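Local coordinates for protein 2-keto-3-deoxygluconate kinase (Thermotoga maritima, PDB 2AFB) that probably phosphorylates 2-keto-3-deoxygluconate, as a sugar kinase of the pfkB family within the ribokinase clan, at residues 253-265 with 276-290. Sequence-based numbering, arbitrary orientation.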
loop_
_atom_site.group_PDB
_atom_site.type_symbol
_atom_site.label_atom_id
_atom_site.label_comp_id
_atom_site.label_asym_id
_atom_site.label_seq_id
_atom_site.Cartn_x
_atom_site.Cartn_y
_atom_site.Cartn_z
ATOM N N LEU A 253 13.577 8.515 32.467
ATOM C CA LEU A 253 12.817 9.699 32.873
ATOM C C LEU A 253 12.013 10.288 31.656
ATOM O O LEU A 253 12.497 11.126 30.902
ATOM C CB LEU A 253 13.777 10.706 33.468
ATOM C CG LEU A 253 14.917 10.191 34.422
ATOM C CD1 LEU A 253 16.117 11.147 34.505
ATOM C CD2 LEU A 253 14.385 9.987 35.798
ATOM N N ARG A 254 10.779 9.828 31.517
ATOM C CA ARG A 254 9.879 10.245 30.453
ATOM C C ARG A 254 8.957 11.314 30.963
ATOM O O ARG A 254 8.338 11.131 32.008
ATOM C CB ARG A 254 9.012 9.079 30.035
ATOM C CG ARG A 254 8.156 9.380 28.837
ATOM C CD ARG A 254 7.299 8.178 28.432
ATOM N NE ARG A 254 8.044 7.065 27.825
ATOM C CZ ARG A 254 8.614 7.045 26.600
ATOM N NH1 ARG A 254 8.621 8.122 25.786
ATOM N NH2 ARG A 254 9.213 5.922 26.184
ATOM N N GLU A 255 8.821 12.409 30.215
ATOM C CA GLU A 255 7.820 13.425 30.525
ATOM C C GLU A 255 6.840 13.438 29.371
ATOM O O GLU A 255 7.159 13.912 28.283
ATOM C CB GLU A 255 8.460 14.792 30.711
ATOM C CG GLU A 255 9.726 14.768 31.540
ATOM C CD GLU A 255 10.503 16.087 31.488
ATOM O OE1 GLU A 255 9.836 17.154 31.347
ATOM O OE2 GLU A 255 11.765 16.028 31.586
ATOM N N SER A 256 5.650 12.893 29.616
ATOM C CA SER A 256 4.709 12.578 28.544
ATOM C C SER A 256 3.767 13.748 28.231
ATOM O O SER A 256 2.598 13.724 28.585
ATOM C CB SER A 256 3.946 11.284 28.869
ATOM O OG SER A 256 3.652 10.556 27.684
ATOM N N ILE A 257 4.295 14.739 27.521
ATOM C CA ILE A 257 3.523 15.916 27.081
ATOM C C ILE A 257 2.257 15.559 26.238
ATOM O O ILE A 257 1.168 16.112 26.482
ATOM C CB ILE A 257 4.404 16.937 26.257
ATOM C CG1 ILE A 257 5.730 17.286 26.975
ATOM C CG2 ILE A 257 3.602 18.209 25.943
ATOM C CD1 ILE A 257 5.601 17.549 28.489
ATOM N N SER A 258 2.428 14.673 25.251
ATOM C CA SER A 258 1.330 14.055 24.507
ATOM C C SER A 258 1.842 12.751 23.911
ATOM O O SER A 258 2.963 12.312 24.194
ATOM C CB SER A 258 0.860 14.997 23.397
ATOM O OG SER A 258 1.885 15.175 22.423
ATOM N N ALA A 259 1.042 12.123 23.060
ATOM C CA ALA A 259 1.518 10.943 22.365
ATOM C C ALA A 259 2.470 11.312 21.252
ATOM O O ALA A 259 3.097 10.457 20.685
ATOM C CB ALA A 259 0.312 10.136 21.788
ATOM N N THR A 260 2.542 12.587 20.916
ATOM C CA THR A 260 3.346 13.076 19.790
ATOM C C THR A 260 4.717 13.651 20.251
ATOM O O THR A 260 5.714 13.470 19.572
ATOM C CB THR A 260 2.547 14.173 18.972
ATOM O OG1 THR A 260 1.416 13.573 18.314
ATOM C CG2 THR A 260 3.456 14.879 17.880
ATOM N N VAL A 261 4.731 14.360 21.370
ATOM C CA VAL A 261 5.956 14.926 21.980
ATOM C C VAL A 261 6.143 14.450 23.415
ATOM O O VAL A 261 5.239 14.577 24.246
ATOM C CB VAL A 261 5.928 16.477 21.944
ATOM C CG1 VAL A 261 7.177 17.106 22.601
ATOM C CG2 VAL A 261 5.763 16.961 20.530
ATOM N N ASN A 262 7.318 13.864 23.684
ATOM C CA ASN A 262 7.799 13.584 25.033
ATOM C C ASN A 262 9.214 14.194 25.202
ATOM O O ASN A 262 9.943 14.387 24.244
ATOM C CB ASN A 262 7.960 12.089 25.306
ATOM C CG ASN A 262 6.661 11.307 25.376
ATOM O OD1 ASN A 262 6.709 10.087 25.585
ATOM N ND2 ASN A 262 5.515 11.965 25.227
ATOM N N TYR A 263 9.556 14.525 26.436
ATOM C CA TYR A 263 10.922 14.777 26.802
ATOM C C TYR A 263 11.464 13.485 27.340
ATOM O O TYR A 263 10.715 12.694 27.927
ATOM C CB TYR A 263 10.994 15.856 27.851
ATOM C CG TYR A 263 10.654 17.206 27.289
ATOM C CD1 TYR A 263 9.333 17.644 27.239
ATOM C CD2 TYR A 263 11.658 18.039 26.794
ATOM C CE1 TYR A 263 9.018 18.876 26.728
ATOM C CE2 TYR A 263 11.362 19.285 26.296
ATOM C CZ TYR A 263 10.037 19.697 26.263
ATOM O OH TYR A 263 9.733 20.936 25.762
ATOM N N TRP A 264 12.755 13.247 27.126
ATOM C CA TRP A 264 13.369 11.964 27.506
ATOM C C TRP A 264 14.802 12.164 27.953
ATOM O O TRP A 264 15.603 12.842 27.271
ATOM C CB TRP A 264 13.307 11.015 26.304
ATOM C CG TRP A 264 13.984 9.698 26.431
ATOM C CD1 TRP A 264 15.267 9.378 26.002
ATOM C CD2 TRP A 264 13.445 8.494 27.020
ATOM N NE1 TRP A 264 15.533 8.046 26.297
ATOM C CE2 TRP A 264 14.434 7.490 26.914
ATOM C CE3 TRP A 264 12.220 8.160 27.611
ATOM C CZ2 TRP A 264 14.220 6.175 27.397
ATOM C CZ3 TRP A 264 12.023 6.872 28.053
ATOM C CH2 TRP A 264 13.018 5.900 27.946
ATOM N N SER A 265 15.128 11.520 29.070
ATOM C CA SER A 265 16.481 11.545 29.623
ATOM C C SER A 265 16.635 10.343 30.526
ATOM O O SER A 265 15.654 9.655 30.815
ATOM C CB SER A 265 16.742 12.827 30.411
ATOM O OG SER A 265 15.966 12.844 31.582
ATOM N N PHE A 276 23.351 12.135 35.058
ATOM C CA PHE A 276 22.194 12.467 34.234
ATOM C C PHE A 276 22.612 12.781 32.810
ATOM O O PHE A 276 23.583 13.489 32.609
ATOM C CB PHE A 276 21.411 13.639 34.840
ATOM C CG PHE A 276 20.868 13.330 36.215
ATOM C CD1 PHE A 276 19.635 12.692 36.372
ATOM C CD2 PHE A 276 21.621 13.608 37.351
ATOM C CE1 PHE A 276 19.153 12.381 37.652
ATOM C CE2 PHE A 276 21.149 13.281 38.619
ATOM C CZ PHE A 276 19.923 12.676 38.766
ATOM N N SER A 277 21.899 12.188 31.830
ATOM C CA SER A 277 22.134 12.470 30.423
ATOM C C SER A 277 21.562 13.818 30.023
ATOM O O SER A 277 20.837 14.453 30.760
ATOM C CB SER A 277 21.462 11.415 29.548
ATOM O OG SER A 277 20.029 11.481 29.618
ATOM N N ASN A 278 21.847 14.205 28.801
ATOM C CA ASN A 278 21.081 15.211 28.128
ATOM C C ASN A 278 19.599 14.798 28.024
ATOM O O ASN A 278 19.264 13.617 27.965
ATOM C CB ASN A 278 21.683 15.419 26.747
ATOM C CG ASN A 278 21.158 16.648 26.081
ATOM O OD1 ASN A 278 21.396 17.773 26.543
ATOM N ND2 ASN A 278 20.399 16.455 24.994
ATOM N N ARG A 279 18.737 15.803 28.042
ATOM C CA ARG A 279 17.310 15.671 27.938
ATOM C C ARG A 279 16.851 16.066 26.538
ATOM O O ARG A 279 17.132 17.135 26.066
ATOM C CB ARG A 279 16.658 16.586 28.966
ATOM C CG ARG A 279 15.134 16.415 29.081
ATOM C CD ARG A 279 14.647 17.080 30.378
ATOM N NE ARG A 279 13.263 17.550 30.345
ATOM C CZ ARG A 279 12.857 18.737 29.879
ATOM N NH1 ARG A 279 13.695 19.603 29.291
ATOM N NH2 ARG A 279 11.563 19.039 29.952
ATOM N N TYR A 280 16.109 15.192 25.892
ATOM C CA TYR A 280 15.747 15.392 24.492
ATOM C C TYR A 280 14.251 15.661 24.383
ATOM O O TYR A 280 13.443 15.064 25.086
ATOM C CB TYR A 280 16.090 14.135 23.683
ATOM C CG TYR A 280 17.552 13.760 23.673
ATOM C CD1 TYR A 280 18.416 14.307 22.722
ATOM C CD2 TYR A 280 18.072 12.852 24.593
ATOM C CE1 TYR A 280 19.777 13.971 22.687
ATOM C CE2 TYR A 280 19.422 12.497 24.555
ATOM C CZ TYR A 280 20.262 13.077 23.608
ATOM O OH TYR A 280 21.571 12.774 23.572
ATOM N N GLU A 281 13.881 16.522 23.463
ATOM C CA GLU A 281 12.476 16.687 23.147
ATOM C C GLU A 281 12.224 15.906 21.863
ATOM O O GLU A 281 12.875 16.145 20.876
ATOM C CB GLU A 281 12.158 18.169 22.982
ATOM C CG GLU A 281 10.697 18.434 22.677
ATOM C CD GLU A 281 10.432 19.868 22.367
ATOM O OE1 GLU A 281 10.629 20.682 23.278
ATOM O OE2 GLU A 281 10.044 20.175 21.218
ATOM N N ILE A 282 11.321 14.950 21.883
ATOM C CA ILE A 282 11.226 14.003 20.780
ATOM C C ILE A 282 9.845 14.122 20.164
ATOM O O ILE A 282 8.849 14.045 20.890
ATOM C CB ILE A 282 11.397 12.548 21.311
ATOM C CG1 ILE A 282 12.708 12.446 22.108
ATOM C CG2 ILE A 282 11.310 11.534 20.166
ATOM C CD1 ILE A 282 12.931 11.074 22.725
ATOM N N HIS A 283 9.780 14.335 18.845
ATOM C CA HIS A 283 8.566 14.044 18.073
ATOM C C HIS A 283 8.646 12.576 17.711
ATOM O O HIS A 283 9.508 12.150 16.917
ATOM C CB HIS A 283 8.442 14.872 16.793
ATOM C CG HIS A 283 7.986 16.276 16.997
ATOM N ND1 HIS A 283 8.721 17.212 17.702
ATOM C CD2 HIS A 283 6.882 16.923 16.541
ATOM C CE1 HIS A 283 8.086 18.370 17.671
ATOM N NE2 HIS A 283 6.972 18.225 16.962
ATOM N N ILE A 284 7.721 11.819 18.266
ATOM C CA ILE A 284 7.741 10.385 18.260
ATOM C C ILE A 284 7.187 9.761 16.960
ATOM O O ILE A 284 6.154 10.184 16.473
ATOM C CB ILE A 284 6.899 9.911 19.496
ATOM C CG1 ILE A 284 7.566 10.409 20.799
ATOM C CG2 ILE A 284 6.733 8.447 19.502
ATOM C CD1 ILE A 284 6.692 10.269 22.018
ATOM N N VAL A 285 7.904 8.788 16.388
ATOM C CA VAL A 285 7.404 7.923 15.307
ATOM C C VAL A 285 6.796 6.613 15.933
ATOM O O VAL A 285 5.667 6.194 15.613
ATOM C CB VAL A 285 8.520 7.512 14.386
ATOM C CG1 VAL A 285 8.081 6.422 13.428
ATOM C CG2 VAL A 285 9.082 8.719 13.664
ATOM N N ASP A 286 7.562 5.991 16.823
ATOM C CA ASP A 286 7.145 4.755 17.502
ATOM C C ASP A 286 7.915 4.616 18.804
ATOM O O ASP A 286 9.056 4.179 18.786
ATOM C CB ASP A 286 7.409 3.533 16.609
ATOM C CG ASP A 286 6.603 2.265 17.035
ATOM O OD1 ASP A 286 6.211 2.117 18.256
ATOM O OD2 ASP A 286 6.373 1.423 16.110
ATOM N N ARG A 287 7.269 4.931 19.927
ATOM C CA ARG A 287 7.946 4.838 21.236
ATOM C C ARG A 287 8.123 3.411 21.753
ATOM O O ARG A 287 8.880 3.181 22.710
ATOM C CB ARG A 287 7.219 5.656 22.296
ATOM C CG ARG A 287 6.222 4.872 23.131
ATOM C CD ARG A 287 5.492 5.775 24.135
ATOM N NE ARG A 287 5.831 5.581 25.557
ATOM C CZ ARG A 287 5.026 5.953 26.578
ATOM N NH1 ARG A 287 3.846 6.514 26.339
ATOM N NH2 ARG A 287 5.381 5.766 27.853
ATOM N N VAL A 288 7.412 2.458 21.167
ATOM C CA VAL A 288 7.555 1.060 21.588
ATOM C C VAL A 288 9.037 0.626 21.491
ATOM O O VAL A 288 9.708 0.889 20.490
ATOM C CB VAL A 288 6.640 0.074 20.799
ATOM C CG1 VAL A 288 6.858 -1.371 21.285
ATOM C CG2 VAL A 288 5.175 0.471 21.012
ATOM N N GLY A 289 9.523 -0.030 22.539
ATOM C CA GLY A 289 10.934 -0.511 22.572
ATOM C C GLY A 289 11.947 0.481 23.133
ATOM O O GLY A 289 13.128 0.145 23.293
ATOM N N ALA A 290 11.512 1.695 23.458
ATOM C CA ALA A 290 12.488 2.749 23.812
ATOM C C ALA A 290 13.199 2.420 25.136
ATOM O O ALA A 290 14.440 2.454 25.248
ATOM C CB ALA A 290 11.791 4.099 23.885
#
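Arg279 lays its guanidinium flat on one face of the Tyr263 ring, the planes only 4° apart; arginine suits the place because its flat cation stacks by a face while its edge N-H groups reach a carboxylate. With CG anti to the backbone N (chi1 -173°) and the chain extended as far as NE, it spans Tyr263 to reach Glu255 one strand further on. In this salt bridge Arg279 NH2 meets Glu255 OE1 at 2.9 Å; Arg279 NE also faces Glu255 OE2, at a doubtfully short separation. The opposite face of Tyr263 takes a CH-pi contact from Glu281 CG, and Glu281 OE1 accepts a weak bond from Tyr263 OH at 2.7 Å.

Backbone bonds pair 261-265 with 280-283 in an antiparallel hairpin, the last two strands, within the chain, of the large mixed sheet of the ribokinase-like fold; Ile282 N gives to Asn262 O at 2.8 Å.

Val261 CG2 makes a CH-pi contact over the His283 ring, 3.9 Å from its centroid, while His283 NE2 binds nickel with His283 of two neighbouring subunits. On the other face, where Tyr280 and Ile282 touch Cys320 of helix 308-322, apolar Ile282 CD1 packs on Trp264 CB at 3.6 Å.

Asn262 uses both amide ends: OD1 receives Arg254 NH1, which also bonds His323, and ND2 gives to Val261 O. Arg287 NE lies over the Arg254 guanidinium, like charges without a hydrogen bond.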